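Local coordinates for protein putative transcriptional regulator (TetR/AcrR family) (PDB 3KNW) that probably binds DNA through a helix-turn-helix domain and regulates transcription as a member of the TetR/AcrR family, at residues I147-G150 and Q151-S155; K90-N93 and Y94-C97; S44-P47 and K48-Y52; K15-H18 and I19-S22. All coordinates share one frame; numbering follows the deposited sequence.

Interaction 1 of 4, residues I147-G150 and Q151-S155; sequences IRIG and QQEGS
At the C-terminal end of helix 126-153, in the TetR-type C-terminal domain, Gly150 and Gly154 meet as the chain leaves the helix. Gly154 N makes a weak bond of 3.2 Å to Gly150 O, and Gly154 turns the chain with a positive phi of 89°. Just before this the regular helical pattern still holds. Gln152 N gives a hydrogen bond of 2.9 Å to Arg148 O. Glu153 N reaches Ile149 O at a longer 3.3 Å. Gly150 also shares a backbone hydrogen bond with Ile156, beyond the turn.

The side chains line up four residues apart. Ile147 and Gln151 run side by side in the same direction, on the face that meets Pro162 and Leu165 of helix 162-183. Arg148 and Gln152 cross at a slant, with guanidinium and amide planes 90° apart. Arg148 CG lies 3.7 Å from Gln152 NE2, so the aliphatic part of the arginine does the touching. Glu153 slants across Ile149, its OE2 3.9 Å from Ile149 CG2. Its other oxygen is engaged by the residue after the turn. Ser155 is placed for this by its chi1 of 71°, which sets the hydroxyl between the backbone N and the carbonyl carbon. Ser155 OG donates to Glu153 OE1 over 2.9 Å, nearly along the C-O axis of the carboxylate.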
loop_
_atom_site.group_PDB
_atom_site.type_symbol
_atom_site.label_atom_id
_atom_site.label_comp_id
_atom_site.label_asym_id
_atom_site.label_seq_id
_atom_site.Cartn_x
_atom_site.Cartn_y
_atom_site.Cartn_z
ATOM N N ILE A 147 -2.307 16.360 15.959
ATOM C CA ILE A 147 -3.714 16.157 16.302
ATOM C C ILE A 147 -3.972 16.606 17.750
ATOM O O ILE A 147 -5.081 17.057 18.110
ATOM C CB ILE A 147 -4.159 14.728 16.028
ATOM C CG1 ILE A 147 -4.144 14.471 14.512
ATOM C CG2 ILE A 147 -5.565 14.462 16.554
ATOM C CD1 ILE A 147 -4.126 12.994 14.110
ATOM N N ARG A 148 -2.956 16.465 18.616
ATOM C CA ARG A 148 -3.181 16.732 20.031
ATOM C C ARG A 148 -3.219 18.261 20.221
ATOM O O ARG A 148 -4.181 18.773 20.781
ATOM C CB ARG A 148 -2.187 16.002 20.937
ATOM C CG ARG A 148 -1.502 16.874 21.953
ATOM C CD ARG A 148 -1.480 16.300 23.304
ATOM N NE ARG A 148 -0.387 15.355 23.475
ATOM C CZ ARG A 148 0.182 15.071 24.660
ATOM N NH1 ARG A 148 -0.228 15.672 25.770
ATOM N NH2 ARG A 148 1.164 14.176 24.740
ATOM N N ILE A 149 -2.222 18.972 19.692
ATOM C CA ILE A 149 -2.281 20.423 19.615
ATOM C C ILE A 149 -3.645 20.880 19.080
ATOM O O ILE A 149 -4.244 21.765 19.645
ATOM C CB ILE A 149 -1.118 21.041 18.816
ATOM C CG1 ILE A 149 0.231 20.836 19.534
ATOM C CG2 ILE A 149 -1.304 22.541 18.673
ATOM C CD1 ILE A 149 1.475 20.948 18.596
ATOM N N GLY A 150 -4.193 20.258 18.068
ATOM C CA GLY A 150 -5.484 20.700 17.547
ATOM C C GLY A 150 -6.667 20.456 18.464
ATOM O O GLY A 150 -7.667 21.166 18.442
ATOM N N GLN A 151 -6.576 19.419 19.254
ATOM C CA GLN A 151 -7.634 19.127 20.179
ATOM C C GLN A 151 -7.550 20.071 21.386
ATOM O O GLN A 151 -8.581 20.442 21.929
ATOM C CB GLN A 151 -7.554 17.651 20.609
ATOM C CG GLN A 151 -8.105 16.684 19.541
ATOM C CD GLN A 151 -7.848 15.233 19.864
ATOM O OE1 GLN A 151 -8.750 14.384 19.816
ATOM N NE2 GLN A 151 -6.618 14.931 20.178
ATOM N N GLN A 152 -6.331 20.438 21.799
ATOM C CA GLN A 152 -6.131 21.408 22.887
ATOM C C GLN A 152 -6.844 22.719 22.524
ATOM O O GLN A 152 -7.570 23.236 23.350
ATOM C CB GLN A 152 -4.649 21.771 23.110
ATOM C CG GLN A 152 -3.740 20.787 23.826
ATOM C CD GLN A 152 -2.227 21.163 23.656
ATOM O OE1 GLN A 152 -1.865 22.374 23.485
ATOM N NE2 GLN A 152 -1.347 20.123 23.688
ATOM N N GLU A 153 -6.627 23.232 21.298
ATOM C CA GLU A 153 -7.207 24.527 20.856
ATOM C C GLU A 153 -8.665 24.444 20.462
ATOM O O GLU A 153 -9.288 25.456 20.273
ATOM C CB GLU A 153 -6.578 25.066 19.578
ATOM C CG GLU A 153 -5.106 25.058 19.398
ATOM C CD GLU A 153 -4.760 24.946 17.891
ATOM O OE1 GLU A 153 -5.571 24.349 17.102
ATOM O OE2 GLU A 153 -3.671 25.456 17.498
ATOM N N GLY A 154 -9.208 23.272 20.237
ATOM C CA GLY A 154 -10.593 23.209 19.789
ATOM C C GLY A 154 -10.757 23.256 18.281
ATOM O O GLY A 154 -11.871 23.318 17.762
ATOM N N SER A 155 -9.677 23.219 17.527
ATOM C CA SER A 155 -9.837 23.138 16.053
ATOM C C SER A 155 -10.182 21.701 15.590
ATOM O O SER A 155 -10.758 21.529 14.519
ATOM C CB SER A 155 -8.620 23.724 15.310
ATOM O OG SER A 155 -7.476 22.897 15.427
#

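Interaction 2 of 4, residues K90-N93 and Y94-C97; sequences KLMN and YLQC
Tyr94 N to Lys90 O, at 3.2 Å, is the first of four i to i+4 hydrogen bonds in this turn of helix 87-100, an alpha helix in the TetR-type C-terminal domain. Leu95 N bonds to Leu91 O at a similar length. Gln96 N to Met92 O and Cys97 N to Asn93 O are both shorter, at 2.9 Å. Lys90 O also receives a weak bond from Trp81 NE1.

Tyr94 carries its polar end away from the turn. Its ring leaves with CG anti to the backbone N (chi1 169°), and Leu91 O lies at the edge of the ring, near its plane. The hydroxyl is hydrogen-bonded to Tyr73 OH of helix 58-81 and to Trp98 NE1. The Trp98 ring meets the tyrosine with planes at about 90°. These partners fix the far end of a buried ring that also packs on Leu139 and Met143 of helix 126-153.

The apolar side chains pack against neighbouring helices. Leu91 and Leu95 lie at a slant to each other, and Leu91 also meets Ile147 of helix 126-153. Leu95 faces Ile169 and Tyr173 of helix 162-183. Met92, a selenomethionine, is bent at chi2 and chi3 and lies by Leu193 and Thr196 of helix 187-200. Leu95 CG is modelled only 3.0 Å from Leu91 O, a doubtfully short approach. Leu91 CD1 comes to 4.2 Å from Leu95 CG. Met92 SE lies 4.3 Å from Leu95 CD1.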
loop_
_atom_site.group_PDB
_atom_site.type_symbol
_atom_site.label_atom_id
_atom_site.label_comp_id
_atom_site.label_asym_id
_atom_site.label_seq_id
_atom_site.Cartn_x
_atom_site.Cartn_y
_atom_site.Cartn_z
ATOM N N LYS A 90 -3.169 22.822 9.403
ATOM C CA LYS A 90 -1.819 22.360 9.076
ATOM C C LYS A 90 -1.849 20.918 8.560
ATOM O O LYS A 90 -1.070 20.530 7.668
ATOM C CB LYS A 90 -0.916 22.445 10.297
ATOM C CG LYS A 90 -0.208 23.809 10.489
ATOM C CD LYS A 90 0.625 23.776 11.737
ATOM C CE LYS A 90 0.680 25.157 12.465
ATOM N NZ LYS A 90 0.926 24.965 13.918
ATOM N N LEU A 91 -2.767 20.139 9.146
ATOM C CA LEU A 91 -2.898 18.715 8.891
ATOM C C LEU A 91 -3.627 18.505 7.563
ATOM O O LEU A 91 -3.317 17.588 6.814
ATOM C CB LEU A 91 -3.664 18.033 10.038
ATOM C CG LEU A 91 -3.859 16.523 9.869
ATOM C CD1 LEU A 91 -2.610 15.853 9.476
ATOM C CD2 LEU A 91 -4.341 15.929 11.108
HETATM N N MSE A 92 -4.573 19.373 7.254
HETATM C CA MSE A 92 -5.292 19.269 5.965
HETATM C C MSE A 92 -4.380 19.728 4.865
HETATM O O MSE A 92 -4.381 19.191 3.795
HETATM C CB MSE A 92 -6.590 20.067 5.967
HETATM C CG MSE A 92 -7.679 19.484 6.859
HETATM SE SE MSE A 92 -8.096 17.631 6.534
HETATM C CE MSE A 92 -8.467 17.716 4.608
ATOM N N ASN A 93 -3.532 20.676 5.159
ATOM C CA ASN A 93 -2.503 21.073 4.220
ATOM C C ASN A 93 -1.584 19.949 3.746
ATOM O O ASN A 93 -1.494 19.670 2.554
ATOM C CB ASN A 93 -1.628 22.086 4.916
ATOM C CG ASN A 93 -1.682 23.358 4.311
ATOM O OD1 ASN A 93 -2.420 24.250 4.762
ATOM N ND2 ASN A 93 -0.868 23.520 3.273
ATOM N N TYR A 94 -0.866 19.371 4.704
ATOM C CA TYR A 94 -0.033 18.194 4.490
ATOM C C TYR A 94 -0.720 17.120 3.654
ATOM O O TYR A 94 -0.185 16.667 2.660
ATOM C CB TYR A 94 0.342 17.557 5.825
ATOM C CG TYR A 94 0.968 16.200 5.693
ATOM C CD1 TYR A 94 2.226 16.049 5.153
ATOM C CD2 TYR A 94 0.286 15.051 6.103
ATOM C CE1 TYR A 94 2.793 14.804 5.030
ATOM C CE2 TYR A 94 0.849 13.801 5.979
ATOM C CZ TYR A 94 2.120 13.688 5.443
ATOM O OH TYR A 94 2.701 12.442 5.314
ATOM N N LEU A 95 -1.894 16.726 4.075
ATOM C CA LEU A 95 -2.624 15.695 3.396
ATOM C C LEU A 95 -2.970 16.104 1.970
ATOM O O LEU A 95 -2.973 15.272 1.030
ATOM C CB LEU A 95 -3.938 15.397 4.171
ATOM C CG LEU A 95 -3.746 14.869 5.593
ATOM C CD1 LEU A 95 -5.140 14.556 6.298
ATOM C CD2 LEU A 95 -2.803 13.652 5.639
ATOM N N GLN A 96 -3.317 17.386 1.818
ATOM C CA GLN A 96 -3.732 17.887 0.533
ATOM C C GLN A 96 -2.556 17.817 -0.429
ATOM O O GLN A 96 -2.758 17.540 -1.617
ATOM C CB GLN A 96 -4.389 19.297 0.622
ATOM C CG GLN A 96 -5.875 19.251 0.162
ATOM C CD GLN A 96 -6.862 20.172 0.922
ATOM O OE1 GLN A 96 -6.513 20.840 1.909
ATOM N NE2 GLN A 96 -8.112 20.212 0.431
ATOM N N CYS A 97 -1.351 18.035 0.121
ATOM C CA CYS A 97 -0.084 17.844 -0.560
ATOM C C CYS A 97 0.162 16.369 -0.932
ATOM O O CYS A 97 0.667 16.098 -2.034
ATOM C CB CYS A 97 1.097 18.393 0.295
ATOM S SG CYS A 97 1.621 20.013 -0.184
#

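Interaction 3 of 4, residues S44-P47 and K48-Y52; sequences SGVP and KGSFY
Val46 CG1 lies 3.1 Å from Ser50 OG at the start of helix 48-54, in the predicted helix-turn-helix motif. The same methyl is 3.2 Å from Ser50 CB. Both distances are shorter than usual, and their exact values are doubtful. CG1 stands anti to the backbone N of Val46 (chi1 176°), which carries this methyl to the serine. Pro47 lies alongside, its CG 3.8 Å from Ser50 CB. Val46 CG1 also reaches Phe51 CB at 4.4 Å.

Pro47 is the N-cap residue. Its carbonyl takes the first helical bond: Phe51 N lies 3.3 Å from Pro47 O, a weak bond. One step on, Tyr52 N bonds to Lys48 O at 3.0 Å.

The turn before the cap is also held. Ser44 OG accepts from Val46 N at 3.1 Å, an ST turn. It is also hydrogen-bonded to Leu41 O, in helix 37-44. Gly45, with a phi of 88°, is the first residue to leave that helix.

Further out, Phe51 turns its ring into the core, where it meets Phe61 edge-to-face and packs on Leu37 and Ile19. One face of the Tyr52 ring is met by Phe51 CD2. Val46 CG1 touches both CB and OG of Ser50, while OG is hydrogen-bonded to Lys15 NZ of helix 13-30. This joins the start of the probable recognition helix to helix 13-30.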
loop_
_atom_site.group_PDB
_atom_site.type_symbol
_atom_site.label_atom_id
_atom_site.label_comp_id
_atom_site.label_asym_id
_atom_site.label_seq_id
_atom_site.Cartn_x
_atom_site.Cartn_y
_atom_site.Cartn_z
ATOM N N SER A 44 22.779 8.419 -13.590
ATOM C CA SER A 44 23.390 9.589 -12.984
ATOM C C SER A 44 24.337 10.300 -13.932
ATOM O O SER A 44 24.491 11.508 -13.822
ATOM C CB SER A 44 24.132 9.193 -11.704
ATOM O OG SER A 44 25.331 8.474 -11.982
ATOM N N GLY A 45 24.958 9.546 -14.855
ATOM C CA GLY A 45 26.014 10.064 -15.711
ATOM C C GLY A 45 27.400 9.949 -15.109
ATOM O O GLY A 45 28.383 10.352 -15.712
ATOM N N VAL A 46 27.502 9.376 -13.927
ATOM C CA VAL A 46 28.772 9.315 -13.243
ATOM C C VAL A 46 29.498 8.014 -13.565
ATOM O O VAL A 46 28.854 6.968 -13.658
ATOM C CB VAL A 46 28.534 9.421 -11.738
ATOM C CG1 VAL A 46 29.814 9.278 -10.983
ATOM C CG2 VAL A 46 27.873 10.762 -11.418
ATOM N N PRO A 47 30.844 8.063 -13.770
ATOM C CA PRO A 47 31.608 6.811 -13.943
ATOM C C PRO A 47 31.570 6.015 -12.649
ATOM O O PRO A 47 31.240 6.613 -11.606
ATOM C CB PRO A 47 33.044 7.276 -14.258
ATOM C CG PRO A 47 33.115 8.722 -13.883
ATOM C CD PRO A 47 31.693 9.264 -13.901
ATOM N N LYS A 48 31.871 4.703 -12.694
ATOM C CA LYS A 48 31.816 3.868 -11.477
ATOM C C LYS A 48 32.851 4.285 -10.451
ATOM O O LYS A 48 32.558 4.308 -9.252
ATOM C CB LYS A 48 32.005 2.384 -11.770
ATOM C CG LYS A 48 33.282 2.025 -12.532
ATOM C CD LYS A 48 33.694 0.576 -12.292
ATOM C CE LYS A 48 32.564 -0.419 -12.562
ATOM N NZ LYS A 48 33.098 -1.838 -12.594
ATOM N N GLY A 49 34.057 4.619 -10.918
ATOM C CA GLY A 49 35.148 4.955 -10.023
ATOM C C GLY A 49 34.768 6.105 -9.121
ATOM O O GLY A 49 35.072 6.108 -7.928
ATOM N N SER A 50 34.091 7.078 -9.718
ATOM C CA SER A 50 33.558 8.244 -9.029
ATOM C C SER A 50 32.527 7.902 -7.939
ATOM O O SER A 50 32.674 8.275 -6.771
ATOM C CB SER A 50 32.902 9.141 -10.091
ATOM O OG SER A 50 32.351 10.330 -9.555
ATOM N N PHE A 51 31.483 7.190 -8.348
ATOM C CA PHE A 51 30.412 6.739 -7.464
ATOM C C PHE A 51 30.988 6.037 -6.250
ATOM O O PHE A 51 30.508 6.176 -5.127
ATOM C CB PHE A 51 29.480 5.798 -8.251
ATOM C CG PHE A 51 28.540 5.052 -7.410
ATOM C CD1 PHE A 51 27.251 5.488 -7.241
ATOM C CD2 PHE A 51 28.939 3.907 -6.759
ATOM C CE1 PHE A 51 26.370 4.801 -6.452
ATOM C CE2 PHE A 51 28.056 3.213 -5.958
ATOM C CZ PHE A 51 26.781 3.654 -5.800
ATOM N N TYR A 52 32.031 5.271 -6.476
ATOM C CA TYR A 52 32.616 4.562 -5.382
ATOM C C TYR A 52 33.444 5.464 -4.464
ATOM O O TYR A 52 33.692 5.077 -3.335
ATOM C CB TYR A 52 33.411 3.363 -5.868
ATOM C CG TYR A 52 32.586 2.123 -6.119
ATOM C CD1 TYR A 52 32.670 1.441 -7.330
ATOM C CD2 TYR A 52 31.737 1.620 -5.136
ATOM C CE1 TYR A 52 31.952 0.297 -7.558
ATOM C CE2 TYR A 52 30.982 0.471 -5.359
ATOM C CZ TYR A 52 31.092 -0.178 -6.572
ATOM O OH TYR A 52 30.370 -1.327 -6.793
#

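Interaction 4 of 4, residues K15-H18 and I19-S22; sequences KRQH and ILDS
His18 turns one ring face to the hydroxyl of Ser22, one helical turn on. CG of His18 is anti to the backbone N (chi1 179°), which carries the ring along the helix toward the serine. Ser22 OG lies 3.3 Å from His18 NE2, but the angle is poor for a hydrogen bond. The hydroxyl donates instead to His18 O at 3.1 Å, from 44° above the carbonyl plane. Ser22 N also donates to this oxygen, at 2.7 Å, so two donors grip the carbonyl. NE2 of His18 is hydrogen-bonded to Ser44 O, in helix 37-44.

All this lies on helix 13-30, the first helix of the TetR-type DNA-binding domain, which packs against the predicted helix-turn-helix. Arg16 stretches out from CG to NE and slants across Leu20, where Arg16 NH2 comes within 3.7 Å of Leu20 CD1. Its guanidinium also has long, weak ion pairs with Glu13 and Glu64. Leu20 packs on Phe55 and on Leu65 of helix 58-81. Ile19 touches Val46, Phe55 and Phe61. Lys15 O accepts from Ile19 N at 2.9 Å. Ile19 CG1 lies 3.4 Å from the same Lys15 O.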
loop_
_atom_site.group_PDB
_atom_site.type_symbol
_atom_site.label_atom_id
_atom_site.label_comp_id
_atom_site.label_asym_id
_atom_site.label_seq_id
_atom_site.Cartn_x
_atom_site.Cartn_y
_atom_site.Cartn_z
ATOM N N LYS A 15 27.429 17.022 -6.003
ATOM C CA LYS A 15 27.560 15.783 -6.788
ATOM C C LYS A 15 26.950 14.597 -6.020
ATOM O O LYS A 15 26.096 13.877 -6.528
ATOM C CB LYS A 15 29.018 15.503 -7.125
ATOM C CG LYS A 15 29.189 14.411 -8.158
ATOM C CD LYS A 15 30.623 13.892 -8.180
ATOM C CE LYS A 15 31.040 13.329 -9.540
ATOM N NZ LYS A 15 32.542 13.176 -9.597
ATOM N N ARG A 16 27.391 14.421 -4.787
ATOM C CA ARG A 16 26.806 13.419 -3.940
ATOM C C ARG A 16 25.270 13.497 -4.022
ATOM O O ARG A 16 24.615 12.463 -4.178
ATOM C CB ARG A 16 27.268 13.616 -2.512
ATOM C CG ARG A 16 26.931 12.490 -1.589
ATOM C CD ARG A 16 27.505 12.764 -0.197
ATOM N NE ARG A 16 27.133 11.720 0.752
ATOM C CZ ARG A 16 25.965 11.652 1.406
ATOM N NH1 ARG A 16 25.733 10.645 2.242
ATOM N NH2 ARG A 16 25.031 12.584 1.233
ATOM N N GLN A 17 24.716 14.720 -3.951
ATOM C CA GLN A 17 23.252 14.930 -3.971
ATOM C C GLN A 17 22.670 14.569 -5.298
ATOM O O GLN A 17 21.570 14.007 -5.377
ATOM C CB GLN A 17 22.859 16.394 -3.716
ATOM C CG GLN A 17 23.288 17.010 -2.362
ATOM C CD GLN A 17 22.817 16.217 -1.163
ATOM O OE1 GLN A 17 21.801 15.501 -1.227
ATOM N NE2 GLN A 17 23.567 16.319 -0.062
ATOM N N HIS A 18 23.392 14.919 -6.358
ATOM C CA HIS A 18 22.947 14.537 -7.694
ATOM C C HIS A 18 22.786 13.034 -7.802
ATOM O O HIS A 18 21.775 12.551 -8.304
ATOM C CB HIS A 18 23.900 15.003 -8.792
ATOM C CG HIS A 18 23.457 14.579 -10.156
ATOM N ND1 HIS A 18 22.447 15.224 -10.837
ATOM C CD2 HIS A 18 23.838 13.538 -10.935
ATOM C CE1 HIS A 18 22.244 14.611 -11.991
ATOM N NE2 HIS A 18 23.071 13.582 -12.072
ATOM N N ILE A 19 23.790 12.312 -7.325
ATOM C CA ILE A 19 23.772 10.859 -7.398
ATOM C C ILE A 19 22.575 10.290 -6.635
ATOM O O ILE A 19 21.860 9.448 -7.154
ATOM C CB ILE A 19 25.080 10.252 -6.904
ATOM C CG1 ILE A 19 26.260 10.717 -7.785
ATOM C CG2 ILE A 19 25.023 8.738 -6.950
ATOM C CD1 ILE A 19 27.544 10.450 -7.194
ATOM N N LEU A 20 22.359 10.745 -5.417
ATOM C CA LEU A 20 21.219 10.295 -4.627
ATOM C C LEU A 20 19.931 10.595 -5.359
ATOM O O LEU A 20 19.074 9.728 -5.462
ATOM C CB LEU A 20 21.206 10.951 -3.253
ATOM C CG LEU A 20 22.311 10.369 -2.390
ATOM C CD1 LEU A 20 22.687 11.373 -1.336
ATOM C CD2 LEU A 20 21.905 9.035 -1.755
ATOM N N ASP A 21 19.797 11.811 -5.894
ATOM C CA ASP A 21 18.587 12.185 -6.617
ATOM C C ASP A 21 18.379 11.383 -7.909
ATOM O O ASP A 21 17.252 10.954 -8.181
ATOM C CB ASP A 21 18.538 13.702 -6.834
ATOM C CG ASP A 21 18.409 14.477 -5.490
ATOM O OD1 ASP A 21 17.862 13.880 -4.496
ATOM O OD2 ASP A 21 18.856 15.662 -5.424
ATOM N N SER A 22 19.438 11.153 -8.677
ATOM C CA SER A 22 19.402 10.142 -9.742
ATOM C C SER A 22 18.869 8.802 -9.219
ATOM O O SER A 22 17.891 8.266 -9.756
ATOM C CB SER A 22 20.788 9.890 -10.326
ATOM O OG SER A 22 21.268 11.030 -11.002
#

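In the fold
Along the chain the order is interaction 4, interaction 3, interaction 2, interaction 1. Interactions 4 and 3 share the N-terminal DNA-binding domain, with centres about 10 Å apart. They touch: two side-chain hydrogen bonds join helix 13-30 to the predicted helix-turn-helix. Interactions 2 and 1 lie in the C-terminal domain, centres about 15 Å apart, on helices 87-100 and 126-153. They touch where Leu91 packs on Ile147. The two pairs are well separated: interactions 1 and 3 have centres about 49 Å apart, on opposite sides of the chain's centre. This all-helical layout is consistent with a TetR-type regulator, with its DNA-binding and C-terminal domains at different ends.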